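Side-chain contact in protease Do-like 8, chloroplastic (Arabidopsis thaliana, PDB 4IC6), which is probably a serine endopeptidase of the HtrA (Deg) family, cleaving proteins in the chloroplast thylakoid: residues 124-129 / 183-188. The protein carries 1 engineered substitution. Sequence-based numbering, arbitrary orientation.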
# COMPACT_ATOMS: atom_id res chain seq x y z
N ALA A 124 -30.88 2.68 -1.55
CA ALA A 124 -30.67 2.52 -2.99
C ALA A 124 -30.27 3.82 -3.68
O ALA A 124 -29.43 3.81 -4.58
CB ALA A 124 -31.93 1.92 -3.64
N LYS A 125 -30.86 4.94 -3.29
CA LYS A 125 -30.48 6.24 -3.86
C LYS A 125 -29.58 7.07 -2.95
O LYS A 125 -29.30 8.24 -3.25
CB LYS A 125 -31.72 7.04 -4.27
CG LYS A 125 -32.59 6.37 -5.34
CD LYS A 125 -31.78 6.16 -6.63
CE LYS A 125 -32.68 5.80 -7.82
NZ LYS A 125 -31.90 5.78 -9.11
N ASP A 126 -29.10 6.47 -1.86
CA ASP A 126 -28.24 7.15 -0.89
C ASP A 126 -28.81 8.50 -0.48
O ASP A 126 -28.13 9.53 -0.59
CB ASP A 126 -26.81 7.36 -1.44
CG ASP A 126 -25.80 7.68 -0.35
OD1 ASP A 126 -26.22 7.85 0.82
OD2 ASP A 126 -24.60 7.78 -0.67
N LEU A 127 -30.05 8.50 -0.02
CA LEU A 127 -30.68 9.72 0.46
C LEU A 127 -31.36 9.50 1.79
O LEU A 127 -31.91 8.43 2.05
CB LEU A 127 -31.70 10.24 -0.56
CG LEU A 127 -31.08 10.69 -1.87
CD1 LEU A 127 -32.16 10.85 -2.94
CD2 LEU A 127 -30.30 11.99 -1.65
N ALA A 128 -31.31 10.53 2.63
CA ALA A 128 -31.97 10.49 3.94
C ALA A 128 -32.62 11.84 4.16
O ALA A 128 -32.15 12.85 3.66
CB ALA A 128 -30.97 10.20 5.04
N VAL A 129 -33.72 11.84 4.92
CA VAL A 129 -34.40 13.08 5.24
C VAL A 129 -34.53 13.21 6.75
O VAL A 129 -34.99 12.29 7.42
CB VAL A 129 -35.79 13.12 4.57
CG1 VAL A 129 -36.52 14.43 4.91
CG2 VAL A 129 -35.65 12.97 3.06
N SER A 183 -21.43 4.57 -4.52
CA SER A 183 -21.65 5.27 -3.26
C SER A 183 -20.97 4.56 -2.11
O SER A 183 -20.88 3.34 -2.09
CB SER A 183 -23.16 5.34 -2.97
OG SER A 183 -23.39 5.69 -1.61
N GLN A 184 -20.51 5.33 -1.13
CA GLN A 184 -19.90 4.71 0.03
C GLN A 184 -20.94 3.95 0.86
O GLN A 184 -20.61 3.33 1.88
CB GLN A 184 -19.13 5.75 0.84
CG GLN A 184 -17.93 6.31 0.09
CD GLN A 184 -17.04 7.16 0.97
OE1 GLN A 184 -17.31 7.33 2.17
NE2 GLN A 184 -15.98 7.71 0.40
N THR A 185 -22.18 3.98 0.41
CA THR A 185 -23.22 3.10 0.96
C THR A 185 -22.94 1.63 0.66
O THR A 185 -23.44 0.72 1.35
CB THR A 185 -24.59 3.48 0.37
OG1 THR A 185 -25.23 4.45 1.21
CG2 THR A 185 -25.48 2.27 0.25
N GLY A 186 -22.14 1.38 -0.37
CA GLY A 186 -21.92 0.03 -0.86
C GLY A 186 -22.85 -0.33 -2.02
O GLY A 186 -22.78 -1.43 -2.57
N VAL A 187 -23.73 0.59 -2.39
CA VAL A 187 -24.77 0.33 -3.38
C VAL A 187 -24.63 1.30 -4.53
O VAL A 187 -24.68 2.51 -4.31
CB VAL A 187 -26.16 0.53 -2.77
CG1 VAL A 187 -27.25 0.35 -3.83
CG2 VAL A 187 -26.37 -0.42 -1.60
N THR A 188 -24.47 0.81 -5.76
CA THR A 188 -24.28 1.76 -6.85
C THR A 188 -25.59 2.37 -7.31
O THR A 188 -26.62 1.71 -7.40
CB THR A 188 -23.45 1.21 -8.02
OG1 THR A 188 -24.12 1.47 -9.26
CG2 THR A 188 -23.24 -0.23 -7.86
O HOH W 1 -29.30 1.76 -6.40
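Asp-126 lies across from Thr-185, with CA atoms 6.7 Å apart, and Ala-124 across from Val-187. Segment 124-129 runs from the turn of the 111-122/127-131 hairpin into its second strand, and Asp-126 and Leu-127 both face Asp-122 in a G1 beta bulge; segment 183-188 follows strand 179-182, folded as a type I turn from Ser-183 to Gly-186 and closed by the bond from Gly-186 N to Ser-183 O (2.9 Å). In this trypsin-like fold of two six-stranded antiparallel barrels, the contact joins that hairpin of the first barrel to the connection between strands 168-176 and 192-195 of the second. A water donates to the carbonyls of Ala-124 and Thr-188, joining the two backbones at one end.

The main link is short: Ser-183 OG donates to Asp-126 OD2 over 2.6 Å. The hydroxyl arrives from above the carboxylate plane, 51° out of it. Both groups stand anti to their own backbone N (chi1 -164° for Asp-126, 165° for Ser-183), which turns them to one another. The Thr-185 side chain runs past Asp-126 in the opposite sense, its OG1 3.6 Å from OD1. Beside this polar patch, Val-187 CG1 rests on Ala-124 CA at 4.1 Å.

Asp-126 is the predicted acid of the charge relay, about 4 Å between side chains from His-83; Ala-204, an engineered residue, occupies the predicted nucleophile position. The backbone N of His-83 is hydrogen-bonded to Asp-126 OD1 and Ser-183 to OD2, so each oxygen of the buried carboxylate has a partner. Ser-183 thus probably acts from the second shell, helping to fix the rotation of Asp-126 beside His-83.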